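Local structure of AxyAgu115A (Amphibacillus xylanus NBRC 15112, 6NPS) at residues A[839-844]-A[933-938]; A[877-882]-A[889-894]. The protein is a family GH115 alpha-glucuronidase that probably hydrolyses glucuronic acid side groups from xylans such as arabinoglucuronoxylan. The protein carries 3 engineered substitutions. All coordinates share one frame; numbering follows the deposited sequence.

Contact 1 of 2, residues A[839-844]-A[933-938]; sequences YQVGKD and YAVSPG
Tyr-839 and Val-935 join a loop to the end of strand 926-934 in the C-terminal domain of this GH115 enzyme, a beta-sandwich of the galactose-binding-like clan. The loop runs between strands 828-833 and 847-854. One backbone hydrogen bond crosses the contact. Tyr-839 N donates to Val-935 O over 2.9 Å, from a position tilted 23° from the carbonyl plane. The neighbouring carbonyl fares differently: Ala-934 O is buried and has no hydrogen-bond partner in the model. Tyr-839 CB lies 3.2 Å from Ala-934 O.

The apolar contacts fall into two groups. Tyr-839 CD1 rests on Ala-934 CB at 4.0 Å, while its OH is bonded to Pro-834 O. Further along the loop, the two methyls of Val-841 do separate work. Val-841 CG1, anti to the backbone N (chi1 174°), sits over the centre of the Tyr-933 ring in a CH-pi contact, 4.2 Å from the centroid. Val-841 CG2 lies 3.9 Å from Tyr-933 CB and also touches Val-935 CG2. The far end of that tyrosine is held by Gln-883 OE1, which its OH meets.

Bonds within 839-844 fix the loop. A type II beta turn runs from Gln-840 to Lys-843, with Gly-842 at its third position. Asp-844 OD2 lies in plane at the Tyr-839 ring edge and accepts a nearly straight bond from Gln-840 N at 2.8 Å.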
loop_
_atom_site.group_PDB
_atom_site.type_symbol
_atom_site.label_atom_id
_atom_site.label_comp_id
_atom_site.label_asym_id
_atom_site.label_seq_id
_atom_site.Cartn_x
_atom_site.Cartn_y
_atom_site.Cartn_z
ATOM N N TYR A 839 -45.243 -8.484 7.820
ATOM C CA TYR A 839 -45.661 -9.873 7.846
ATOM C C TYR A 839 -45.293 -10.516 9.176
ATOM O O TYR A 839 -44.339 -10.103 9.837
ATOM C CB TYR A 839 -44.982 -10.630 6.688
ATOM C CG TYR A 839 -45.424 -10.145 5.331
ATOM C CD1 TYR A 839 -44.605 -9.338 4.545
ATOM C CD2 TYR A 839 -46.688 -10.495 4.833
ATOM C CE1 TYR A 839 -45.026 -8.890 3.293
ATOM C CE2 TYR A 839 -47.124 -10.059 3.615
ATOM C CZ TYR A 839 -46.299 -9.263 2.838
ATOM O OH TYR A 839 -46.770 -8.835 1.605
ATOM N N GLN A 840 -46.031 -11.556 9.556
ATOM C CA GLN A 840 -45.727 -12.340 10.749
ATOM C C GLN A 840 -45.539 -13.797 10.365
ATOM O O GLN A 840 -46.404 -14.377 9.708
ATOM C CB GLN A 840 -46.844 -12.194 11.780
ATOM C CG GLN A 840 -46.977 -10.777 12.267
ATOM C CD GLN A 840 -47.161 -10.700 13.763
ATOM O OE1 GLN A 840 -48.063 -10.016 14.251
ATOM N NE2 GLN A 840 -46.307 -11.407 14.506
ATOM N N VAL A 841 -44.414 -14.387 10.780
ATOM C CA VAL A 841 -44.153 -15.788 10.478
ATOM C C VAL A 841 -45.251 -16.655 11.066
ATOM O O VAL A 841 -45.716 -16.451 12.198
ATOM C CB VAL A 841 -42.763 -16.223 10.974
ATOM C CG1 VAL A 841 -42.581 -17.724 10.778
ATOM C CG2 VAL A 841 -41.620 -15.435 10.254
ATOM N N GLY A 842 -45.769 -17.534 10.249
ATOM C CA GLY A 842 -46.808 -18.440 10.648
ATOM C C GLY A 842 -48.179 -17.879 10.466
ATOM O O GLY A 842 -49.159 -18.545 10.557
ATOM N N LYS A 843 -48.246 -16.628 10.166
ATOM C CA LYS A 843 -49.530 -16.008 9.917
ATOM C C LYS A 843 -49.813 -15.694 8.458
ATOM O O LYS A 843 -50.609 -16.374 7.805
ATOM C CB LYS A 843 -49.495 -14.728 10.774
ATOM C CG LYS A 843 -50.784 -13.932 10.798
ATOM C CD LYS A 843 -50.778 -12.847 11.895
ATOM C CE LYS A 843 -51.261 -11.501 11.383
ATOM N NZ LYS A 843 -50.441 -10.379 11.959
ATOM N N ASP A 844 -49.112 -14.699 7.927
ATOM C CA ASP A 844 -49.273 -14.281 6.542
ATOM C C ASP A 844 -47.950 -14.142 5.786
ATOM O O ASP A 844 -47.969 -13.759 4.614
ATOM C CB ASP A 844 -50.026 -12.941 6.495
ATOM C CG ASP A 844 -49.312 -11.836 7.296
ATOM O OD1 ASP A 844 -49.705 -10.656 7.210
ATOM O OD2 ASP A 844 -48.324 -12.148 7.999
ATOM N N TYR A 933 -38.338 -16.061 5.174
ATOM C CA TYR A 933 -39.658 -15.447 5.272
ATOM C C TYR A 933 -39.516 -13.934 5.255
ATOM O O TYR A 933 -38.631 -13.369 5.922
ATOM C CB TYR A 933 -40.379 -15.843 6.565
ATOM C CG TYR A 933 -40.755 -17.280 6.742
ATOM C CD1 TYR A 933 -39.822 -18.226 7.148
ATOM C CD2 TYR A 933 -42.072 -17.699 6.558
ATOM C CE1 TYR A 933 -40.190 -19.562 7.332
ATOM C CE2 TYR A 933 -42.445 -19.029 6.739
ATOM C CZ TYR A 933 -41.501 -19.947 7.133
ATOM O OH TYR A 933 -41.860 -21.260 7.328
ATOM N N ALA A 934 -40.416 -13.265 4.540
ATOM C CA ALA A 934 -40.484 -11.816 4.658
ATOM C C ALA A 934 -41.167 -11.429 5.956
ATOM O O ALA A 934 -42.149 -12.056 6.350
ATOM C CB ALA A 934 -41.245 -11.196 3.489
ATOM N N VAL A 935 -40.657 -10.369 6.617
ATOM C CA VAL A 935 -41.282 -9.847 7.830
ATOM C C VAL A 935 -41.422 -8.326 7.694
ATOM O O VAL A 935 -42.506 -7.822 7.373
ATOM C CB VAL A 935 -40.470 -10.258 9.082
ATOM C CG1 VAL A 935 -41.080 -9.673 10.397
ATOM C CG2 VAL A 935 -40.343 -11.795 9.156
ATOM N N SER A 936 -40.296 -7.565 7.893
ATOM C CA SER A 936 -40.306 -6.132 7.684
ATOM C C SER A 936 -40.297 -5.782 6.206
ATOM O O SER A 936 -39.693 -6.482 5.402
ATOM C CB SER A 936 -39.086 -5.461 8.342
ATOM O OG SER A 936 -38.972 -5.842 9.695
ATOM N N PRO A 937 -40.915 -4.659 5.842
ATOM C CA PRO A 937 -40.719 -4.082 4.498
ATOM C C PRO A 937 -39.269 -3.625 4.279
ATOM O O PRO A 937 -38.514 -3.396 5.223
ATOM C CB PRO A 937 -41.662 -2.876 4.494
ATOM C CG PRO A 937 -42.645 -3.111 5.651
ATOM C CD PRO A 937 -41.872 -3.896 6.670
ATOM N N GLY A 938 -38.905 -3.432 3.012
ATOM C CA GLY A 938 -37.561 -3.020 2.663
ATOM C C GLY A 938 -36.541 -4.139 2.471
ATOM O O GLY A 938 -35.373 -3.853 2.161
#

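Contact 2 of 2, residues A[877-882]-A[889-894]; sequences TMYAGI and VDVINV
Ile-882 O takes the shortest hydrogen bond between the segments, 2.8 Å from Asp-890 N and almost straight at 175°. Val-889 CA adds a CA-H...O contact to the same oxygen. This is one end of an antiparallel beta hairpin made by strands 879-884 and 890-893. Ile-882 N returns a bond to Asp-890 O, and Ala-880 and Ile-892 form the next hydrogen-bonded pair. Val-894 N then donates to Met-878 O at 2.9 Å.

Tyr-879, Val-891 and Asn-893 share one face. With chi1 at -63°, the Tyr-879 ring lies beside its own backbone N, and its CE2 is 4.0 Å from Asn-893 CB. Ring and amide planes are 50° apart. Val-891 CG1 comes in at about a right angle, 3.7 Å from Tyr-879 CB, and Ile-892 O lies at the ring edge near its plane. With a glycine in place of Tyr-879, Val-891 CG1 and Asn-893 CB would probably both lose their apolar neighbour, and a gap would open on this face.

Asn-893 OD1 is 3.2 Å from Met-878 O, but both are acceptors and no bond joins them. OD1 is instead bonded to Leu-895 N in an Asx turn.

On the face of Ala-880, Ile-882 and Ile-892, Ile-882 CG2 meets Ile-892 CD1 loosely at 4.3 Å. Val-894, just beyond its strand end, touches Ala-880 CB with CG1, and Val-894 CG2 packs 3.9 Å from Met-878 CG. The side chains of Ile-882 and Val-894 also pack on strands 858-866 and 915-923, Ile-882 on Phe-864 and Ile-921, Val-894 on Leu-866 and Thr-917. The five near-linear backbone bonds therefore set the register, while the side chains add apolar contacts on both faces.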
loop_
_atom_site.group_PDB
_atom_site.type_symbol
_atom_site.label_atom_id
_atom_site.label_comp_id
_atom_site.label_asym_id
_atom_site.label_seq_id
_atom_site.Cartn_x
_atom_site.Cartn_y
_atom_site.Cartn_z
ATOM N N THR A 877 -35.558 -0.713 12.906
ATOM C CA THR A 877 -35.241 -2.138 12.802
ATOM C C THR A 877 -35.686 -2.686 11.442
ATOM O O THR A 877 -36.528 -2.101 10.756
ATOM C CB THR A 877 -35.934 -2.941 13.925
ATOM O OG1 THR A 877 -37.334 -2.638 13.933
ATOM C CG2 THR A 877 -35.359 -2.583 15.291
ATOM N N MET A 878 -35.130 -3.832 11.060
ATOM C CA MET A 878 -35.607 -4.540 9.872
ATOM C C MET A 878 -35.385 -6.037 10.052
ATOM O O MET A 878 -34.245 -6.480 10.221
ATOM C CB MET A 878 -34.902 -4.034 8.610
ATOM C CG MET A 878 -35.475 -4.627 7.342
ATOM S SD MET A 878 -34.645 -4.009 5.869
ATOM C CE MET A 878 -34.920 -2.230 6.013
ATOM N N TYR A 879 -36.458 -6.821 10.008
ATOM C CA TYR A 879 -36.379 -8.240 10.330
ATOM C C TYR A 879 -36.654 -9.117 9.110
ATOM O O TYR A 879 -37.377 -8.718 8.188
ATOM C CB TYR A 879 -37.372 -8.604 11.432
ATOM C CG TYR A 879 -37.098 -7.918 12.750
ATOM C CD1 TYR A 879 -37.851 -6.826 13.156
ATOM C CD2 TYR A 879 -36.083 -8.360 13.588
ATOM C CE1 TYR A 879 -37.596 -6.182 14.370
ATOM C CE2 TYR A 879 -35.812 -7.722 14.801
ATOM C CZ TYR A 879 -36.573 -6.637 15.185
ATOM O OH TYR A 879 -36.319 -6.016 16.390
ATOM N N ALA A 880 -36.075 -10.322 9.123
ATOM C CA ALA A 880 -36.441 -11.383 8.194
ATOM C C ALA A 880 -36.522 -12.681 8.986
ATOM O O ALA A 880 -35.979 -12.787 10.090
ATOM C CB ALA A 880 -35.439 -11.471 7.035
ATOM N N GLY A 881 -37.217 -13.675 8.438
ATOM C CA GLY A 881 -37.346 -14.968 9.075
ATOM C C GLY A 881 -36.456 -15.968 8.354
ATOM O O GLY A 881 -36.419 -15.998 7.118
ATOM N N ILE A 882 -35.735 -16.777 9.132
ATOM C CA ILE A 882 -34.991 -17.895 8.552
ATOM C C ILE A 882 -35.375 -19.181 9.263
ATOM O O ILE A 882 -35.524 -19.215 10.490
ATOM C CB ILE A 882 -33.459 -17.711 8.581
ATOM C CG1 ILE A 882 -32.917 -17.823 9.997
ATOM C CG2 ILE A 882 -33.038 -16.387 7.932
ATOM C CD1 ILE A 882 -31.457 -18.238 10.060
ATOM N N VAL A 889 -38.399 -21.319 13.454
ATOM C CA VAL A 889 -38.102 -20.106 12.709
ATOM C C VAL A 889 -37.349 -19.158 13.624
ATOM O O VAL A 889 -37.651 -19.046 14.816
ATOM C CB VAL A 889 -39.396 -19.465 12.176
ATOM C CG1 VAL A 889 -39.079 -18.262 11.312
ATOM C CG2 VAL A 889 -40.186 -20.471 11.379
ATOM N N ASP A 890 -36.336 -18.497 13.084
ATOM C CA ASP A 890 -35.608 -17.478 13.820
ATOM C C ASP A 890 -35.821 -16.150 13.117
ATOM O O ASP A 890 -35.483 -16.010 11.939
ATOM C CB ASP A 890 -34.123 -17.809 13.912
ATOM C CG ASP A 890 -33.403 -16.950 14.930
ATOM O OD1 ASP A 890 -34.079 -16.404 15.835
ATOM O OD2 ASP A 890 -32.163 -16.821 14.823
ATOM N N VAL A 891 -36.385 -15.181 13.827
ATOM C CA VAL A 891 -36.573 -13.847 13.276
ATOM C C VAL A 891 -35.338 -13.015 13.619
ATOM O O VAL A 891 -35.026 -12.807 14.794
ATOM C CB VAL A 891 -37.861 -13.217 13.812
ATOM C CG1 VAL A 891 -38.023 -11.803 13.265
ATOM C CG2 VAL A 891 -39.045 -14.107 13.451
ATOM N N ILE A 892 -34.605 -12.585 12.595
ATOM C CA ILE A 892 -33.279 -12.004 12.762
ATOM C C ILE A 892 -33.322 -10.563 12.291
ATOM O O ILE A 892 -34.018 -10.235 11.327
ATOM C CB ILE A 892 -32.171 -12.780 11.999
ATOM C CG1 ILE A 892 -32.450 -12.813 10.501
ATOM C CG2 ILE A 892 -31.974 -14.210 12.537
ATOM C CD1 ILE A 892 -31.194 -12.909 9.662
ATOM N N ASN A 893 -32.579 -9.705 12.987
ATOM C CA ASN A 893 -32.378 -8.319 12.588
ATOM C C ASN A 893 -31.285 -8.282 11.541
ATOM O O ASN A 893 -30.164 -8.720 11.811
ATOM C CB ASN A 893 -31.996 -7.475 13.810
ATOM C CG ASN A 893 -31.848 -5.974 13.499
ATOM O OD1 ASN A 893 -32.044 -5.513 12.370
ATOM N ND2 ASN A 893 -31.528 -5.198 14.539
ATOM N N VAL A 894 -31.584 -7.727 10.362
ATOM C CA VAL A 894 -30.613 -7.750 9.270
ATOM C C VAL A 894 -29.777 -6.474 9.241
ATOM O O VAL A 894 -28.984 -6.270 8.316
ATOM C CB VAL A 894 -31.289 -7.965 7.897
ATOM C CG1 VAL A 894 -32.066 -9.281 7.883
ATOM C CG2 VAL A 894 -32.187 -6.788 7.534
#

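Overall arrangement
Contacts 1 and 2 lie side by side in the C-terminal domain, with centres about 9 Å apart. Along the chain, contact 2 is nested inside the loop closed by contact 1. Strand 879-884 is antiparallel to strand 926-934, and this pairing joins the two. Tyr-933 N is 2.7 Å from Gly-881 O, a probable hydrogen bond. Past the strand end, Ser-936 OG reaches Tyr-879 N, also at 2.7 Å. Segments 839-844 and 889-894 meet as well, where Val-841 CG1 packs 3.6 Å from Val-889 CG1. Each contact centre is about 28 Å from the centre of the chain.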